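Side-chain contacts in uncharacterized protein (Bacillus cereus, PDB 5F2H), which is of unknown function but belongs to the alpha/beta hydrolase superfamily and is probably a hydrolase: residues E61-A64 with M65-M68; E110-A113 with K114-R118; Q140-I143 with A144-E147. All coordinates share one frame; numbering follows the deposited sequence.

Contact 1 (E61-A64 with M65-M68); sequences EEEA and MHVM
The imidazole of H66 is laid back against the helix turn that precedes it, with the carbonyl oxygen of E63 under one face, 3.1 Å from the ring plane and over its centre. The oxygen of E62 meets the same ring obliquely, 3.0 Å from H66 ND1, but the angle there is too poor for a hydrogen bond. What folds the ring back is the first torsion of H66, chi1 50°, which sets CG between the backbone N and the carbonyl carbon. E63 adds its CB, 4.1 Å from H66 NE2; its chain bends at chi2, and the carboxylate does not touch the ring. Helix 61-74 belongs to the helical N-terminal region, whose sequence family is grouped with TPR-like helical repeats. Its regular i to i+4 bonds run beneath these side chains: M65 N binds E61 O, V67 N binds E63 O and M68 N binds A64 O at 2.8 Å, whereas the bond from H66 N to E62 O is weak. E63 O therefore lies under the H66 ring and also accepts from V67 N. The two selenomethionines, M65 and M68, send their ends away from this turn and onto F99 of helix 97-115, and A64 and V67 pack on helix 44-58.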
ATOM      1  N   GLU B  61     -41.251 -40.459   2.743  1.00 76.64           N
ATOM      2  CA  GLU B  61     -40.517 -41.155   3.776  1.00 80.50           C
ATOM      3  C   GLU B  61     -39.368 -41.992   3.244  1.00 76.66           C
ATOM      4  O   GLU B  61     -38.253 -41.927   3.780  1.00 73.09           O
ATOM      5  CB  GLU B  61     -41.495 -42.023   4.561  1.00 87.33           C
ATOM      6  CG  GLU B  61     -42.639 -41.229   5.176  1.00 88.77           C
ATOM      7  CD  GLU B  61     -43.664 -42.115   5.844  1.00 96.31           C
ATOM      8  OE1 GLU B  61     -43.468 -43.353   5.888  1.00 95.48           O
ATOM      9  OE2 GLU B  61     -44.684 -41.565   6.306  1.00105.03           O
ATOM     10  N   GLU B  62     -39.644 -42.767   2.199  1.00 78.21           N
ATOM     11  CA  GLU B  62     -38.629 -43.626   1.570  1.00 77.99           C
ATOM     12  C   GLU B  62     -37.470 -42.802   0.993  1.00 75.06           C
ATOM     13  O   GLU B  62     -36.294 -43.086   1.249  1.00 71.82           O
ATOM     14  CB  GLU B  62     -39.270 -44.552   0.525  1.00 81.17           C
ATOM     15  CG  GLU B  62     -40.169 -45.609   1.155  1.00 84.02           C
ATOM     16  CD  GLU B  62     -40.904 -46.471   0.139  1.00 90.45           C
ATOM     17  OE1 GLU B  62     -41.140 -46.004  -1.001  1.00 96.22           O
ATOM     18  OE2 GLU B  62     -41.300 -47.605   0.499  1.00 90.40           O
ATOM     19  N   GLU B  63     -37.805 -41.747   0.273  1.00 76.31           N
ATOM     20  CA  GLU B  63     -36.785 -40.883  -0.293  1.00 80.73           C
ATOM     21  C   GLU B  63     -35.897 -40.400   0.845  1.00 76.99           C
ATOM     22  O   GLU B  63     -34.685 -40.616   0.827  1.00 77.19           O
ATOM     23  CB  GLU B  63     -37.402 -39.692  -1.048  1.00 84.57           C
ATOM     24  CG  GLU B  63     -38.178 -40.060  -2.310  1.00 91.96           C
ATOM     25  CD  GLU B  63     -39.374 -40.979  -2.088  1.00 96.89           C
ATOM     26  OE1 GLU B  63     -39.736 -41.272  -0.927  1.00 95.07           O
ATOM     27  OE2 GLU B  63     -39.967 -41.423  -3.099  1.00107.45           O
ATOM     28  N   ALA B  64     -36.525 -39.806   1.860  1.00 73.95           N
ATOM     29  CA  ALA B  64     -35.816 -39.294   3.039  1.00 71.03           C
ATOM     30  C   ALA B  64     -34.838 -40.296   3.655  1.00 70.55           C
ATOM     31  O   ALA B  64     -33.696 -39.946   3.925  1.00 67.69           O
ATOM     32  CB  ALA B  64     -36.806 -38.839   4.091  1.00 69.21           C
HETATM   33  N   MSE B  65     -35.257 -41.546   3.826  1.00 74.68           N
HETATM   34  CA  MSE B  65     -34.375 -42.565   4.422  1.00 78.64           C
HETATM   35  C   MSE B  65     -33.071 -42.769   3.695  1.00 82.40           C
HETATM   36  O   MSE B  65     -32.032 -42.820   4.357  1.00 78.75           O
HETATM   37  CB  MSE B  65     -35.058 -43.913   4.627  1.00 81.63           C
HETATM   38  CG  MSE B  65     -35.807 -43.970   5.958  1.00 82.12           C
HETATM   39 SE   MSE B  65     -34.802 -43.073   7.380  0.82 85.60          SE
HETATM   40  CE  MSE B  65     -33.879 -44.670   8.054  1.00 89.69           C
ATOM     41  N   HIS B  66     -33.085 -42.916   2.364  1.00 86.47           N
ATOM     42  CA  HIS B  66     -31.816 -43.097   1.631  1.00 93.60           C
ATOM     43  C   HIS B  66     -30.995 -41.792   1.551  1.00 90.54           C
ATOM     44  O   HIS B  66     -29.767 -41.822   1.458  1.00 96.05           O
ATOM     45  CB  HIS B  66     -31.955 -43.833   0.299  1.00109.34           C
ATOM     46  CG  HIS B  66     -33.014 -43.293  -0.596  1.00126.43           C
ATOM     47  ND1 HIS B  66     -34.238 -43.908  -0.753  1.00132.28           N
ATOM     48  CD2 HIS B  66     -33.048 -42.182  -1.365  1.00141.65           C
ATOM     49  CE1 HIS B  66     -34.969 -43.213  -1.606  1.00143.53           C
ATOM     50  NE2 HIS B  66     -34.274 -42.155  -1.984  1.00150.92           N
ATOM     51  N   VAL B  67     -31.664 -40.644   1.639  1.00 85.20           N
ATOM     52  CA  VAL B  67     -30.964 -39.362   1.630  1.00 77.57           C
ATOM     53  C   VAL B  67     -30.184 -39.350   2.933  1.00 73.60           C
ATOM     54  O   VAL B  67     -28.984 -39.128   2.946  1.00 72.44           O
ATOM     55  CB  VAL B  67     -31.929 -38.165   1.578  1.00 76.97           C
ATOM     56  CG1 VAL B  67     -31.171 -36.845   1.662  1.00 75.87           C
ATOM     57  CG2 VAL B  67     -32.743 -38.193   0.306  1.00 78.52           C
HETATM   58  N   MSE B  68     -30.890 -39.643   4.022  1.00 74.03           N
HETATM   59  CA  MSE B  68     -30.310 -39.700   5.356  1.00 72.63           C
HETATM   60  C   MSE B  68     -29.174 -40.681   5.349  1.00 74.37           C
HETATM   61  O   MSE B  68     -28.042 -40.316   5.673  1.00 77.71           O
HETATM   62  CB  MSE B  68     -31.412 -40.082   6.337  1.00 73.61           C
HETATM   63  CG  MSE B  68     -31.084 -39.620   7.742  1.00 79.56           C
HETATM   64 SE   MSE B  68     -32.733 -39.463   8.805  0.81 86.03          SE
HETATM   65  CE  MSE B  68     -31.906 -38.643  10.391  1.00 81.31           C
TER

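Contact 2 (E110-A113 with K114-R118); sequences EELA and KKTER
E110 and K114 run side by side and point the same way, one helical turn apart. Fully extended from chi1 (-179°) onward, E110 brings OE1 to 3.4 Å from CE of K114; the ammonium NZ of K114 stays 4.0 Å from that OE1, too far for a salt bridge, and any attraction is probably modest. The other oxygen, OE2, takes a weak hydrogen bond from N81 N. The backbone beneath is joined by K114 N to E110 O, at 2.8 Å. Next, E111 O accepts from K115 N at 3.2 Å. The carbonyl of L112 accepts from T116 N and may also take the hydroxyl proton of T116. That OG1 sits 2.8 Å from L112 O and 2.9 Å from A113 O, and its one proton could serve either, a threonine folded back on the last turn as the helix gives way to loop. A113 also turns its methyl to W78, which E110 touches as well. The contact closes the C-terminal end of helix 97-115. Here K114 packs on I168 of the second subunit, and E117, in the loop leading to strand 120-124, forms a salt bridge with R181 of that subunit.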
ATOM      1  N   GLU B 110     -21.252 -37.014  17.545  1.00 73.95           N
ATOM      2  CA  GLU B 110     -21.488 -35.721  18.201  1.00 74.64           C
ATOM      3  C   GLU B 110     -20.748 -35.615  19.526  1.00 76.11           C
ATOM      4  O   GLU B 110     -20.049 -34.637  19.781  1.00 74.91           O
ATOM      5  CB  GLU B 110     -22.979 -35.523  18.445  1.00 75.40           C
ATOM      6  CG  GLU B 110     -23.394 -34.206  19.093  1.00 73.95           C
ATOM      7  CD  GLU B 110     -24.904 -34.131  19.289  1.00 79.09           C
ATOM      8  OE1 GLU B 110     -25.449 -33.094  19.761  1.00 78.71           O
ATOM      9  OE2 GLU B 110     -25.564 -35.141  18.955  1.00 80.77           O
ATOM     10  N   GLU B 111     -20.912 -36.620  20.378  1.00 78.76           N
ATOM     11  CA  GLU B 111     -20.246 -36.617  21.677  1.00 80.38           C
ATOM     12  C   GLU B 111     -18.754 -36.414  21.481  1.00 80.62           C
ATOM     13  O   GLU B 111     -18.129 -35.598  22.163  1.00 81.75           O
ATOM     14  CB  GLU B 111     -20.557 -37.902  22.425  1.00 86.17           C
ATOM     15  CG  GLU B 111     -22.041 -38.011  22.760  1.00 87.37           C
ATOM     16  CD  GLU B 111     -22.417 -39.311  23.437  1.00 95.46           C
ATOM     17  OE1 GLU B 111     -21.541 -40.197  23.600  1.00 98.67           O
ATOM     18  OE2 GLU B 111     -23.609 -39.449  23.790  1.00 97.90           O
ATOM     19  N   LEU B 112     -18.207 -37.139  20.510  1.00 80.52           N
ATOM     20  CA  LEU B 112     -16.796 -37.058  20.155  1.00 83.27           C
ATOM     21  C   LEU B 112     -16.429 -35.684  19.635  1.00 78.73           C
ATOM     22  O   LEU B 112     -15.435 -35.098  20.046  1.00 82.91           O
ATOM     23  CB  LEU B 112     -16.486 -38.068  19.055  1.00 88.32           C
ATOM     24  CG  LEU B 112     -15.062 -38.046  18.494  1.00 96.56           C
ATOM     25  CD1 LEU B 112     -14.011 -38.241  19.587  1.00102.85           C
ATOM     26  CD2 LEU B 112     -14.932 -39.114  17.414  1.00 99.64           C
ATOM     27  N   ALA B 113     -17.221 -35.190  18.697  1.00 73.82           N
ATOM     28  CA  ALA B 113     -16.981 -33.893  18.099  1.00 69.83           C
ATOM     29  C   ALA B 113     -17.057 -32.756  19.102  1.00 70.97           C
ATOM     30  O   ALA B 113     -16.327 -31.774  18.962  1.00 72.84           O
ATOM     31  CB  ALA B 113     -17.955 -33.657  16.963  1.00 68.01           C
ATOM     32  N   LYS B 114     -17.933 -32.870  20.100  1.00 72.15           N
ATOM     33  CA  LYS B 114     -18.052 -31.817  21.095  1.00 75.47           C
ATOM     34  C   LYS B 114     -16.909 -31.779  22.077  1.00 81.31           C
ATOM     35  O   LYS B 114     -16.519 -30.705  22.512  1.00 82.01           O
ATOM     36  CB  LYS B 114     -19.362 -31.854  21.876  1.00 81.31           C
ATOM     37  CG  LYS B 114     -20.599 -31.483  21.082  1.00 85.54           C
ATOM     38  CD  LYS B 114     -21.787 -31.314  22.020  1.00 87.83           C
ATOM     39  CE  LYS B 114     -23.098 -31.112  21.258  1.00 90.57           C
ATOM     40  NZ  LYS B 114     -23.143 -29.883  20.409  1.00 87.40           N
ATOM     41  N   LYS B 115     -16.410 -32.936  22.494  1.00 87.24           N
ATOM     42  CA  LYS B 115     -15.290 -32.922  23.432  1.00 92.61           C
ATOM     43  C   LYS B 115     -14.079 -32.345  22.724  1.00 91.78           C
ATOM     44  O   LYS B 115     -13.210 -31.740  23.349  1.00101.28           O
ATOM     45  CB  LYS B 115     -14.927 -34.311  23.969  1.00 99.28           C
ATOM     46  CG  LYS B 115     -14.458 -35.335  22.943  1.00103.65           C
ATOM     47  CD  LYS B 115     -13.835 -36.567  23.597  1.00106.60           C
ATOM     48  CE  LYS B 115     -14.782 -37.277  24.542  1.00110.07           C
ATOM     49  NZ  LYS B 115     -14.108 -38.468  25.128  1.00115.50           N
ATOM     50  N   THR B 116     -14.045 -32.531  21.411  1.00 87.03           N
ATOM     51  CA  THR B 116     -12.939 -32.059  20.577  1.00 88.76           C
ATOM     52  C   THR B 116     -13.060 -30.621  20.039  1.00 85.76           C
ATOM     53  O   THR B 116     -12.212 -30.179  19.265  1.00 87.31           O
ATOM     54  CB  THR B 116     -12.664 -33.043  19.418  1.00 90.29           C
ATOM     55  OG1 THR B 116     -13.873 -33.270  18.685  1.00 94.80           O
ATOM     56  CG2 THR B 116     -12.175 -34.365  19.961  1.00 94.32           C
ATOM     57  N   GLU B 117     -14.098 -29.884  20.425  1.00 83.04           N
ATOM     58  CA  GLU B 117     -14.235 -28.508  19.956  1.00 77.53           C
ATOM     59  C   GLU B 117     -12.900 -27.794  20.136  1.00 78.19           C
ATOM     60  O   GLU B 117     -12.142 -28.098  21.059  1.00 84.35           O
ATOM     61  CB  GLU B 117     -15.328 -27.749  20.722  1.00 75.98           C
ATOM     62  CG  GLU B 117     -16.747 -28.231  20.450  1.00 78.56           C
ATOM     63  CD  GLU B 117     -17.825 -27.407  21.154  1.00 82.48           C
ATOM     64  OE1 GLU B 117     -17.498 -26.703  22.137  1.00 86.44           O
ATOM     65  OE2 GLU B 117     -19.012 -27.476  20.740  1.00 78.90           O
ATOM     66  N   ARG B 118     -12.592 -26.878  19.225  1.00 77.37           N
ATOM     67  CA  ARG B 118     -11.354 -26.119  19.301  1.00 74.30           C
ATOM     68  C   ARG B 118     -11.451 -24.950  18.348  1.00 67.61           C
ATOM     69  O   ARG B 118     -12.072 -25.038  17.297  1.00 63.30           O
ATOM     70  CB  ARG B 118     -10.119 -26.975  18.941  1.00 82.84           C
ATOM     71  CG  ARG B 118      -9.943 -27.343  17.463  1.00 88.23           C
ATOM     72  CD  ARG B 118      -8.704 -28.225  17.289  1.00 98.25           C
ATOM     73  NE  ARG B 118      -8.245 -28.500  15.922  1.00104.91           N
ATOM     74  CZ  ARG B 118      -7.321 -27.787  15.265  1.00109.38           C
ATOM     75  NH1 ARG B 118      -6.760 -26.697  15.805  1.00108.06           N
ATOM     76  NH2 ARG B 118      -6.962 -28.155  14.038  1.00112.05           N
TER

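Contact 3 (Q140-I143 with A144-E147); sequences QENI and AIVE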
ATOM      1  N   GLN B 140      27.792  17.020 -10.191  1.00 55.09           N
ATOM      2  CA  GLN B 140      28.522  17.517  -9.045  1.00 55.65           C
ATOM      3  C   GLN B 140      27.772  17.405  -7.736  1.00 56.03           C
ATOM      4  O   GLN B 140      27.982  18.200  -6.804  1.00 59.36           O
ATOM      5  CB  GLN B 140      28.947  18.957  -9.294  1.00 55.48           C
ATOM      6  CG  GLN B 140      29.853  19.069 -10.488  1.00 56.03           C
ATOM      7  CD  GLN B 140      30.351  20.470 -10.671  1.00 57.12           C
ATOM      8  OE1 GLN B 140      31.547  20.738 -10.572  1.00 60.18           O
ATOM      9  NE2 GLN B 140      29.432  21.389 -10.797  1.00 57.72           N
ATOM     10  N   GLU B 141      26.909  16.402  -7.660  1.00 52.54           N
ATOM     11  CA  GLU B 141      26.130  16.169  -6.478  1.00 51.94           C
ATOM     12  C   GLU B 141      26.402  14.760  -5.969  1.00 50.78           C
ATOM     13  O   GLU B 141      27.421  14.176  -6.289  1.00 47.32           O
ATOM     14  CB  GLU B 141      24.633  16.397  -6.750  1.00 51.10           C
ATOM     15  CG  GLU B 141      24.258  17.826  -7.091  1.00 52.31           C
ATOM     16  CD  GLU B 141      22.745  18.036  -7.176  1.00 56.29           C
ATOM     17  OE1 GLU B 141      21.986  17.103  -6.840  1.00 55.16           O
ATOM     18  OE2 GLU B 141      22.298  19.164  -7.521  1.00 64.11           O
ATOM     19  N   ASN B 142      25.508  14.260  -5.122  1.00 51.08           N
ATOM     20  CA  ASN B 142      25.626  12.943  -4.551  1.00 52.41           C
ATOM     21  C   ASN B 142      24.330  12.642  -3.852  1.00 52.76           C
ATOM     22  O   ASN B 142      23.363  13.401  -3.976  1.00 54.57           O
ATOM     23  CB  ASN B 142      26.820  12.885  -3.610  1.00 52.29           C
ATOM     24  CG  ASN B 142      26.754  13.947  -2.560  1.00 53.86           C
ATOM     25  OD1 ASN B 142      25.690  14.210  -2.017  1.00 55.81           O
ATOM     26  ND2 ASN B 142      27.902  14.528  -2.217  1.00 54.19           N
ATOM     27  N   ILE B 143      24.297  11.553  -3.105  1.00 52.63           N
ATOM     28  CA  ILE B 143      23.078  11.171  -2.400  1.00 53.02           C
ATOM     29  C   ILE B 143      22.694  12.118  -1.255  1.00 53.66           C
ATOM     30  O   ILE B 143      21.507  12.359  -1.023  1.00 55.29           O
ATOM     31  CB  ILE B 143      23.204   9.767  -1.805  1.00 53.42           C
ATOM     32  CG1 ILE B 143      23.636   8.776  -2.884  1.00 51.11           C
ATOM     33  CG2 ILE B 143      21.890   9.355  -1.153  1.00 54.13           C
ATOM     34  CD1 ILE B 143      23.823   7.372  -2.382  1.00 51.79           C
ATOM     35  N   ALA B 144      23.663  12.646  -0.523  1.00 54.54           N
ATOM     36  CA  ALA B 144      23.317  13.532   0.583  1.00 59.44           C
ATOM     37  C   ALA B 144      22.597  14.784   0.100  1.00 61.89           C
ATOM     38  O   ALA B 144      21.607  15.216   0.686  1.00 64.61           O
ATOM     39  CB  ALA B 144      24.556  13.932   1.339  1.00 61.90           C
ATOM     40  N   ILE B 145      23.095  15.340  -0.993  1.00 60.43           N
ATOM     41  CA  ILE B 145      22.566  16.572  -1.572  1.00 60.15           C
ATOM     42  C   ILE B 145      21.206  16.489  -2.250  1.00 60.57           C
ATOM     43  O   ILE B 145      20.450  17.451  -2.269  1.00 62.94           O
ATOM     44  CB  ILE B 145      23.570  17.111  -2.607  1.00 59.50           C
ATOM     45  CG1 ILE B 145      24.854  17.518  -1.888  1.00 62.28           C
ATOM     46  CG2 ILE B 145      23.000  18.300  -3.356  1.00 58.08           C
ATOM     47  CD1 ILE B 145      25.951  17.963  -2.826  1.00 67.15           C
ATOM     48  N   VAL B 146      20.886  15.340  -2.805  1.00 59.96           N
ATOM     49  CA  VAL B 146      19.621  15.196  -3.505  1.00 54.88           C
ATOM     50  C   VAL B 146      18.513  14.604  -2.616  1.00 52.74           C
ATOM     51  O   VAL B 146      17.352  14.835  -2.846  1.00 52.45           O
ATOM     52  CB  VAL B 146      19.847  14.365  -4.800  1.00 52.25           C
ATOM     53  CG1 VAL B 146      20.246  12.941  -4.458  1.00 53.28           C
ATOM     54  CG2 VAL B 146      18.601  14.361  -5.670  1.00 52.44           C
ATOM     55  N   GLU B 147      18.882  13.890  -1.565  1.00 52.83           N
ATOM     56  CA  GLU B 147      17.896  13.282  -0.693  1.00 53.28           C
ATOM     57  C   GLU B 147      16.856  14.260  -0.123  1.00 52.22           C
ATOM     58  O   GLU B 147      15.664  14.028  -0.249  1.00 50.18           O
ATOM     59  CB  GLU B 147      18.623  12.484   0.397  1.00 57.02           C
ATOM     60  CG  GLU B 147      17.755  11.860   1.480  1.00 60.64           C
ATOM     61  CD  GLU B 147      18.562  11.074   2.515  1.00 62.85           C
ATOM     62  OE1 GLU B 147      19.537  10.392   2.155  1.00 61.69           O
ATOM     63  OE2 GLU B 147      18.186  11.087   3.700  1.00 68.70           O
TER
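A144 places its CB 3.6 Å from OD1 of N142, the residue at the N-cap of helix 143-150. I145 makes the capping bond itself: its N donates to N142 OD1 at 3.0 Å, with an N-H...O angle of 167°, and the donor lies nearly in line with the side-chain C=O. N142 can reach forward to the N-H of I145 because chi1 of 55° tucks its CG between backbone N and carbonyl carbon. The amide end is held too, ND2 donating to the backbone O of D172, so that both ends of the group are fixed. The side chain of I145 crosses that of N142 at about a right angle, its CG1 3.4 Å from OD1, and its CG2 meets OE1 of E141 at 3.8 Å. This carboxylate oxygen also accepts from G138 N. V146 follows with CG1 3.2 Å from N142 O, to which its own N makes a weak bond. E147 N then binds I143 O at 3.1 Å, and CG2 of I143 lies 4.2 Å from OE1 of E147, whose carboxylate pairs with K151 and with K122 of the second subunit. The cap starts the helix that follows strand 131-136 in this alpha/beta hydrolase fold: I143 and E147 lie on L162 of strand 158-164, and Q140 and E141 together face F174 in a G1 beta bulge, E141 hydrogen-bonded to it through the backbone.

The three contacts follow one another in series; none nests within or crosses another, and none closes a loop, since the two segments of each are consecutive. Contact 1 comes first, near the start of helix 61-74 in the N-terminal helical region, where it packs between helices 44-58 and 97-115. Contact 2 ends the latter helix, its centre about 27 Å from that of contact 1, and leads to strand 120-124. Contact 3, at the beginning of helix 143-150, belongs to the hydrolase domain, its centre about 66 Å from that of contact 2. Contacts 2 and 3 both touch the second subunit, which therefore meets this chain on both sides of its centre.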